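Local coordinates for protein metal-dependent hydrolase (Lactobacillus plantarum, PDB 2F6K) that probably catalyses a metal-dependent decarboxylation of the aminocarboxymuconate-semialdehyde decarboxylase kind, with manganese bound in an amidohydrolase-type TIM barrel, at residues A[41-46]-A[265-270]; A[13-18]-A[54-59]; A[280-285]-A[295-300]. All coordinates share one frame; numbering follows the deposited sequence.

Contact 1 (A[41-46]-A[265-270]); sequences LNFMRD and SDIPYT. With MN (manganese (II) ion), chain C.
The ring of F43 meets I267 at two places. I267 CG2 lies over one face of the F43 ring, a CH-pi contact 3.9 Å from its centroid, set off toward the rim. The other branch reaches the root of the ring, where I267 CD1 comes to 3.5 Å from F43 CD2. Because CG1 stands between the backbone N and the carbonyl carbon (chi1 60°), the beta-branched residue spreads both arms toward the phenylalanine, a shape well fitted to a flat partner. S265 OG lies oblique to the same ring, 4.0 Å from F43 CE2; its firm hydrogen bond goes to D5. I267 N makes a weak hydrogen bond to S265 OG.

Between these two residues, D266 faces the opposite way, toward the metal. Its OD1 binds manganese at 2.4 Å, and OD2 accepts a hydrogen bond from a metal-bound water at 2.6 Å; H7, H9 and H154 supply the remaining protein ligands. The apolar contact lies on the same loop as this metal ligand. Outward, L272 and S275 of helix 272-284 touch both F43 and I267, while I49 of strand 49-55 packs on F43 of helix 37-46.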
loop_
_atom_site.group_PDB
_atom_site.type_symbol
_atom_site.label_atom_id
_atom_site.label_comp_id
_atom_site.label_asym_id
_atom_site.label_seq_id
_atom_site.Cartn_x
_atom_site.Cartn_y
_atom_site.Cartn_z
ATOM N N LEU A 41 37.383 7.233 12.962
ATOM C CA LEU A 41 38.518 8.013 13.418
ATOM C C LEU A 41 39.621 8.158 12.357
ATOM O O LEU A 41 40.167 9.249 12.165
ATOM C CB LEU A 41 39.084 7.395 14.702
ATOM C CG LEU A 41 38.202 7.549 15.948
ATOM C CD1 LEU A 41 38.695 6.617 17.060
ATOM C CD2 LEU A 41 38.212 9.013 16.401
ATOM N N ASN A 42 39.959 7.070 11.675
ATOM C CA ASN A 42 40.983 7.133 10.638
ATOM C C ASN A 42 40.462 7.979 9.460
ATOM O O ASN A 42 41.229 8.701 8.808
ATOM C CB ASN A 42 41.343 5.723 10.168
ATOM C CG ASN A 42 42.578 5.699 9.300
ATOM O OD1 ASN A 42 43.678 5.912 9.790
ATOM N ND2 ASN A 42 42.404 5.448 8.002
ATOM N N PHE A 43 39.160 7.895 9.179
ATOM C CA PHE A 43 38.591 8.700 8.100
ATOM C C PHE A 43 38.722 10.180 8.467
ATOM O O PHE A 43 38.984 11.033 7.610
ATOM C CB PHE A 43 37.113 8.383 7.885
ATOM C CG PHE A 43 36.457 9.233 6.823
ATOM C CD1 PHE A 43 36.646 8.952 5.468
ATOM C CD2 PHE A 43 35.638 10.306 7.174
ATOM C CE1 PHE A 43 36.021 9.728 4.475
ATOM C CE2 PHE A 43 35.008 11.088 6.193
ATOM C CZ PHE A 43 35.200 10.796 4.842
HETATM N N MSE A 44 38.526 10.479 9.748
HETATM C CA MSE A 44 38.616 11.850 10.241
HETATM C C MSE A 44 40.023 12.417 10.088
HETATM O O MSE A 44 40.184 13.563 9.668
HETATM C CB MSE A 44 38.171 11.907 11.701
HETATM C CG MSE A 44 36.669 11.758 11.878
HETATM SE SE MSE A 44 36.151 11.553 13.733
HETATM C CE MSE A 44 36.524 13.360 14.338
ATOM N N ARG A 45 41.040 11.628 10.430
ATOM C CA ARG A 45 42.416 12.102 10.282
ATOM C C ARG A 45 42.737 12.342 8.805
ATOM O O ARG A 45 43.326 13.365 8.445
ATOM C CB ARG A 45 43.414 11.093 10.860
ATOM C CG ARG A 45 43.308 10.893 12.363
ATOM C CD ARG A 45 44.374 9.927 12.871
ATOM N NE ARG A 45 43.799 8.781 13.573
ATOM C CZ ARG A 45 43.733 7.558 13.063
ATOM N NH1 ARG A 45 44.213 7.324 11.855
ATOM N NH2 ARG A 45 43.170 6.575 13.748
ATOM N N ASP A 46 42.328 11.408 7.951
ATOM C CA ASP A 46 42.591 11.517 6.517
ATOM C C ASP A 46 41.800 12.592 5.780
ATOM O O ASP A 46 42.103 12.893 4.629
ATOM C CB ASP A 46 42.345 10.172 5.827
ATOM C CG ASP A 46 43.262 9.077 6.336
ATOM O OD1 ASP A 46 44.357 9.393 6.856
ATOM O OD2 ASP A 46 42.891 7.893 6.200
ATOM N N SER A 265 29.207 13.863 6.004
ATOM C CA SER A 265 29.892 12.941 5.096
ATOM C C SER A 265 29.070 11.690 4.773
ATOM O O SER A 265 29.176 11.130 3.682
ATOM C CB SER A 265 31.246 12.524 5.676
ATOM O OG SER A 265 31.075 11.639 6.759
ATOM N N ASP A 266 28.262 11.268 5.737
ATOM C CA ASP A 266 27.393 10.100 5.613
ATOM C C ASP A 266 28.123 8.767 5.566
ATOM O O ASP A 266 27.607 7.808 4.995
ATOM C CB ASP A 266 26.494 10.213 4.379
ATOM C CG ASP A 266 25.137 9.567 4.587
ATOM O OD1 ASP A 266 24.941 8.894 5.623
ATOM O OD2 ASP A 266 24.263 9.737 3.717
ATOM N N ILE A 267 29.318 8.699 6.150
ATOM C CA ILE A 267 30.063 7.445 6.183
ATOM C C ILE A 267 29.442 6.643 7.324
ATOM O O ILE A 267 28.899 7.224 8.262
ATOM C CB ILE A 267 31.560 7.656 6.509
ATOM C CG1 ILE A 267 31.701 8.320 7.884
ATOM C CG2 ILE A 267 32.227 8.486 5.432
ATOM C CD1 ILE A 267 33.117 8.312 8.438
ATOM N N PRO A 268 29.540 5.302 7.279
ATOM C CA PRO A 268 30.195 4.540 6.217
ATOM C C PRO A 268 29.227 4.031 5.150
ATOM O O PRO A 268 29.605 3.225 4.299
ATOM C CB PRO A 268 30.857 3.409 6.990
ATOM C CG PRO A 268 29.812 3.084 8.000
ATOM C CD PRO A 268 29.325 4.452 8.465
ATOM N N TYR A 269 27.985 4.502 5.186
ATOM C CA TYR A 269 27.003 4.062 4.203
ATOM C C TYR A 269 27.421 4.528 2.822
ATOM O O TYR A 269 27.249 3.807 1.840
ATOM C CB TYR A 269 25.613 4.553 4.590
ATOM C CG TYR A 269 25.104 3.817 5.807
ATOM C CD1 TYR A 269 24.256 2.714 5.681
ATOM C CD2 TYR A 269 25.534 4.180 7.093
ATOM C CE1 TYR A 269 23.849 1.985 6.808
ATOM C CE2 TYR A 269 25.136 3.464 8.217
ATOM C CZ TYR A 269 24.298 2.371 8.069
ATOM O OH TYR A 269 23.927 1.667 9.185
ATOM N N THR A 270 27.960 5.738 2.745
ATOM C CA THR A 270 28.485 6.235 1.484
ATOM C C THR A 270 29.935 5.752 1.588
ATOM O O THR A 270 30.599 6.003 2.599
ATOM C CB THR A 270 28.485 7.776 1.410
ATOM O OG1 THR A 270 27.137 8.261 1.372
ATOM C CG2 THR A 270 29.242 8.250 0.163
HETATM MN MN MN C . 22.790 8.883 6.683
HETATM O O HOH W 1 22.002 9.026 4.757
HETATM O O HOH W 2 22.786 6.604 6.340
#

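Contact 2 (A[13-18]-A[54-59]); sequences TSYVEA and LSLSSP
L56 lays its CD1 methyl over the centre of one face of the Y15 ring, 4.0 Å from the centroid and only 9° off the ring normal, a well-centred CH-pi contact. The leucine's branched end suits this place, since a single methyl can sit above the ring while the rest of the side chain crosses it at a slant; tyrosine suits it too, offering an apolar face here and a hydroxyl further along. Y15 carries its CG anti to the backbone N (chi1 175°), which sends the ring out from helix 13-22 toward the chain that leaves strand 49-55. This chain runs on from the second strand of the parallel eight-stranded TIM barrel, on the side where the metal is bound, and the helix follows the first strand.

The S57 carbonyl O lies 3.4 Å from Y15 OH, as a close neighbour only. The S57 side chain itself is about 4 Å from the manganese ion and touches H9 and Y269. S58 turns its CB away from the helix, and its hydroxyl is hydrogen-bonded to the carbonyl of P155. A cis peptide then leads into P59, whose ring CD approaches Y15 OH at 3.5 Å. The phenol Y15 OH donates its proton to P59 O at 2.8 Å, the donor tilted 16° from the carbonyl plane, while the oxygen itself lies at the edge of the tyrosine ring.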
loop_
_atom_site.group_PDB
_atom_site.type_symbol
_atom_site.label_atom_id
_atom_site.label_comp_id
_atom_site.label_asym_id
_atom_site.label_seq_id
_atom_site.Cartn_x
_atom_site.Cartn_y
_atom_site.Cartn_z
ATOM N N THR A 13 26.860 -3.640 17.660
ATOM C CA THR A 13 26.783 -5.037 17.268
ATOM C C THR A 13 25.362 -5.577 17.374
ATOM O O THR A 13 24.927 -6.347 16.516
ATOM C CB THR A 13 27.743 -5.906 18.103
ATOM O OG1 THR A 13 27.582 -5.597 19.488
ATOM C CG2 THR A 13 29.183 -5.641 17.698
ATOM N N SER A 14 24.630 -5.164 18.406
ATOM C CA SER A 14 23.255 -5.621 18.592
ATOM C C SER A 14 22.373 -5.129 17.454
ATOM O O SER A 14 21.420 -5.798 17.068
ATOM C CB SER A 14 22.691 -5.117 19.927
ATOM O OG SER A 14 22.711 -3.700 20.001
ATOM N N TYR A 15 22.685 -3.949 16.932
ATOM C CA TYR A 15 21.923 -3.378 15.826
ATOM C C TYR A 15 22.177 -4.196 14.557
ATOM O O TYR A 15 21.248 -4.488 13.799
ATOM C CB TYR A 15 22.344 -1.924 15.605
ATOM C CG TYR A 15 21.702 -1.259 14.410
ATOM C CD1 TYR A 15 20.340 -0.967 14.396
ATOM C CD2 TYR A 15 22.461 -0.908 13.298
ATOM C CE1 TYR A 15 19.749 -0.340 13.302
ATOM C CE2 TYR A 15 21.884 -0.279 12.202
ATOM C CZ TYR A 15 20.528 0.007 12.209
ATOM O OH TYR A 15 19.959 0.664 11.135
ATOM N N VAL A 16 23.438 -4.559 14.331
ATOM C CA VAL A 16 23.823 -5.354 13.170
ATOM C C VAL A 16 23.139 -6.722 13.225
ATOM O O VAL A 16 22.638 -7.216 12.213
ATOM C CB VAL A 16 25.362 -5.560 13.121
ATOM C CG1 VAL A 16 25.730 -6.580 12.058
ATOM C CG2 VAL A 16 26.052 -4.236 12.827
ATOM N N GLU A 17 23.115 -7.333 14.408
ATOM C CA GLU A 17 22.483 -8.640 14.555
ATOM C C GLU A 17 20.981 -8.524 14.345
ATOM O O GLU A 17 20.343 -9.446 13.837
ATOM C CB GLU A 17 22.773 -9.234 15.934
ATOM C CG GLU A 17 24.247 -9.192 16.298
ATOM C CD GLU A 17 24.605 -10.083 17.476
ATOM O OE1 GLU A 17 23.795 -10.191 18.426
ATOM O OE2 GLU A 17 25.713 -10.666 17.455
ATOM N N ALA A 18 20.413 -7.387 14.732
ATOM C CA ALA A 18 18.985 -7.174 14.559
ATOM C C ALA A 18 18.662 -7.038 13.066
ATOM O O ALA A 18 17.608 -7.482 12.603
ATOM C CB ALA A 18 18.540 -5.918 15.320
ATOM N N LEU A 54 28.207 11.505 15.945
ATOM C CA LEU A 54 27.656 10.218 15.546
ATOM C C LEU A 54 26.152 10.056 15.765
ATOM O O LEU A 54 25.571 10.617 16.700
ATOM C CB LEU A 54 28.401 9.102 16.276
ATOM C CG LEU A 54 29.899 9.006 15.975
ATOM C CD1 LEU A 54 30.553 8.089 16.983
ATOM C CD2 LEU A 54 30.128 8.493 14.549
ATOM N N SER A 55 25.524 9.284 14.882
ATOM C CA SER A 55 24.099 9.009 14.972
ATOM C C SER A 55 23.806 7.659 14.335
ATOM O O SER A 55 24.547 7.194 13.464
ATOM C CB SER A 55 23.285 10.087 14.254
ATOM O OG SER A 55 23.393 9.947 12.851
ATOM N N LEU A 56 22.725 7.029 14.774
ATOM C CA LEU A 56 22.323 5.736 14.238
ATOM C C LEU A 56 21.562 6.008 12.942
ATOM O O LEU A 56 20.674 6.863 12.902
ATOM C CB LEU A 56 21.429 5.013 15.248
ATOM C CG LEU A 56 21.101 3.538 15.021
ATOM C CD1 LEU A 56 22.365 2.699 15.161
ATOM C CD2 LEU A 56 20.066 3.093 16.033
ATOM N N SER A 57 21.928 5.294 11.881
ATOM C CA SER A 57 21.285 5.457 10.574
ATOM C C SER A 57 20.000 4.630 10.479
ATOM O O SER A 57 19.563 4.031 11.461
ATOM C CB SER A 57 22.255 5.024 9.467
ATOM O OG SER A 57 21.689 5.195 8.176
ATOM N N SER A 58 19.391 4.600 9.300
ATOM C CA SER A 58 18.181 3.815 9.119
ATOM C C SER A 58 18.627 2.475 8.557
ATOM O O SER A 58 19.733 2.364 8.036
ATOM C CB SER A 58 17.224 4.503 8.141
ATOM O OG SER A 58 17.742 4.516 6.825
ATOM N N PRO A 59 17.769 1.446 8.634
ATOM C CA PRO A 59 16.406 1.436 9.191
ATOM C C PRO A 59 16.360 1.691 10.691
ATOM O O PRO A 59 17.269 1.302 11.417
ATOM C CB PRO A 59 15.897 0.028 8.858
ATOM C CG PRO A 59 16.797 -0.438 7.741
ATOM C CD PRO A 59 18.134 0.107 8.144
#

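Contact 3 (A[280-285]-A[295-300]); sequences HALATT and AIFYDN
Two consecutive helices at the C-terminal end of the TIM-barrel chain, 272-284 and 290-306, meet here through one aromatic side chain. F297 extends the far end of its ring to the first helix, and its CZ lies 3.7 Å from CB of L282, an oblique approach. Next to it, the ring edge faces the backbone of A283: F297 CE1 is 4.1 Å from A283 CA, and the methyl A283 CB is 4.2 Å from the same ring carbon. Alanine suits this position because its short side chain lets the ring edge approach the helix backbone. L282 brings its beta carbon to the ring, and the L282 side chain also packs on L288. F297 has further company in Y263, whose ring meets it edge-to-face, and in K3 of strand 3-9.

The second helix carries a wider pi-type turn at 295-299, marked by the bond from N300 N to A295 O at 2.9 Å. F297 lies within that turn. No hydrogen bond links the two segments; the apolar fit of F297 on L282 and A283 is joined by K293, whose ammonium group binds the carbonyls of A283 and T285, so both kinds of contact link the helices.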
loop_
_atom_site.group_PDB
_atom_site.type_symbol
_atom_site.label_atom_id
_atom_site.label_comp_id
_atom_site.label_asym_id
_atom_site.label_seq_id
_atom_site.Cartn_x
_atom_site.Cartn_y
_atom_site.Cartn_z
ATOM N N HIS A 280 35.911 16.884 -0.918
ATOM C CA HIS A 280 36.915 17.594 -1.691
ATOM C C HIS A 280 36.233 18.542 -2.683
ATOM O O HIS A 280 36.727 19.646 -2.945
ATOM C CB HIS A 280 37.803 16.575 -2.416
ATOM C CG HIS A 280 38.803 17.188 -3.347
ATOM N ND1 HIS A 280 38.460 17.699 -4.583
ATOM C CD2 HIS A 280 40.137 17.383 -3.217
ATOM C CE1 HIS A 280 39.539 18.183 -5.171
ATOM N NE2 HIS A 280 40.570 18.005 -4.363
ATOM N N ALA A 281 35.090 18.114 -3.216
ATOM C CA ALA A 281 34.330 18.912 -4.171
ATOM C C ALA A 281 33.774 20.175 -3.512
ATOM O O ALA A 281 33.730 21.240 -4.128
ATOM C CB ALA A 281 33.197 18.086 -4.740
ATOM N N LEU A 282 33.340 20.059 -2.263
ATOM C CA LEU A 282 32.807 21.217 -1.560
ATOM C C LEU A 282 33.934 22.209 -1.310
ATOM O O LEU A 282 33.729 23.423 -1.304
ATOM C CB LEU A 282 32.200 20.797 -0.224
ATOM C CG LEU A 282 30.759 20.294 -0.221
ATOM C CD1 LEU A 282 30.484 19.606 1.093
ATOM C CD2 LEU A 282 29.799 21.456 -0.442
ATOM N N ALA A 283 35.131 21.672 -1.115
ATOM C CA ALA A 283 36.299 22.490 -0.841
ATOM C C ALA A 283 36.817 23.257 -2.057
ATOM O O ALA A 283 37.275 24.397 -1.924
ATOM C CB ALA A 283 37.409 21.614 -0.264
ATOM N N THR A 284 36.719 22.648 -3.237
ATOM C CA THR A 284 37.239 23.266 -4.454
ATOM C C THR A 284 36.229 23.866 -5.420
ATOM O O THR A 284 36.623 24.468 -6.415
ATOM C CB THR A 284 38.090 22.248 -5.258
ATOM O OG1 THR A 284 37.231 21.263 -5.845
ATOM C CG2 THR A 284 39.084 21.540 -4.346
ATOM N N THR A 285 34.940 23.717 -5.141
ATOM C CA THR A 285 33.915 24.244 -6.036
ATOM C C THR A 285 33.931 25.772 -6.187
ATOM O O THR A 285 34.294 26.498 -5.265
ATOM C CB THR A 285 32.514 23.812 -5.569
ATOM O OG1 THR A 285 31.530 24.283 -6.499
ATOM C CG2 THR A 285 32.216 24.379 -4.169
ATOM N N ALA A 295 32.056 28.295 6.746
ATOM C CA ALA A 295 30.841 28.222 7.562
ATOM C C ALA A 295 30.252 26.818 7.556
ATOM O O ALA A 295 29.924 26.261 8.607
ATOM C CB ALA A 295 29.802 29.212 7.045
ATOM N N ILE A 296 30.132 26.260 6.358
ATOM C CA ILE A 296 29.580 24.932 6.165
ATOM C C ILE A 296 30.429 23.846 6.810
ATOM O O ILE A 296 29.903 22.929 7.433
ATOM C CB ILE A 296 29.425 24.631 4.663
ATOM C CG1 ILE A 296 28.367 25.556 4.064
ATOM C CG2 ILE A 296 29.048 23.169 4.455
ATOM C CD1 ILE A 296 28.152 25.358 2.589
ATOM N N PHE A 297 31.741 23.962 6.672
ATOM C CA PHE A 297 32.658 22.978 7.231
ATOM C C PHE A 297 32.893 23.059 8.735
ATOM O O PHE A 297 33.137 22.035 9.380
ATOM C CB PHE A 297 34.020 23.090 6.543
ATOM C CG PHE A 297 34.109 22.357 5.242
ATOM C CD1 PHE A 297 34.702 22.962 4.133
ATOM C CD2 PHE A 297 33.633 21.054 5.128
ATOM C CE1 PHE A 297 34.817 22.284 2.927
ATOM C CE2 PHE A 297 33.741 20.360 3.925
ATOM C CZ PHE A 297 34.335 20.979 2.820
ATOM N N TYR A 298 32.829 24.260 9.303
ATOM C CA TYR A 298 33.129 24.396 10.724
ATOM C C TYR A 298 32.319 25.418 11.536
ATOM O O TYR A 298 31.632 25.057 12.491
ATOM C CB TYR A 298 34.630 24.701 10.870
ATOM C CG TYR A 298 35.146 24.664 12.284
ATOM C CD1 TYR A 298 35.520 23.466 12.872
ATOM C CD2 TYR A 298 35.234 25.830 13.049
ATOM C CE1 TYR A 298 35.969 23.425 14.187
ATOM C CE2 TYR A 298 35.682 25.797 14.363
ATOM C CZ TYR A 298 36.046 24.593 14.925
ATOM O OH TYR A 298 36.483 24.544 16.229
ATOM N N ASP A 299 32.403 26.687 11.161
ATOM C CA ASP A 299 31.713 27.738 11.907
ATOM C C ASP A 299 30.260 27.464 12.305
ATOM O O ASP A 299 29.910 27.577 13.478
ATOM C CB ASP A 299 31.807 29.072 11.158
ATOM C CG ASP A 299 33.256 29.530 10.951
ATOM O OD1 ASP A 299 34.142 29.118 11.733
ATOM O OD2 ASP A 299 33.509 30.314 10.009
ATOM N N ASN A 300 29.411 27.105 11.350
ATOM C CA ASN A 300 28.017 26.851 11.675
ATOM C C ASN A 300 27.838 25.761 12.729
ATOM O O ASN A 300 27.097 25.955 13.696
ATOM C CB ASN A 300 27.232 26.522 10.407
ATOM C CG ASN A 300 27.188 27.696 9.450
ATOM O OD1 ASN A 300 27.441 28.831 9.851
ATOM N ND2 ASN A 300 26.861 27.437 8.188
#

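Overall arrangement
From the N terminus, helix 13-22 follows strand 3-9, and contact 2 closes the first loop when the chain returns through strand 49-55 to residues 54-59. Helix 37-46 lies inside that loop and opens contact 1, which closes only at 265-270, so contacts 1 and 2 cross. They also touch in space, with Y269 packing against S57, close to the metal, and against Y15 further out. Contact 1 spans most of the barrel, joining the helix that precedes the second strand to the loop after the eighth. Contact 3 follows in series, a short closure between the last two helices; its centre is about 16 Å from that of contact 1 and about 28 Å from that of contact 2.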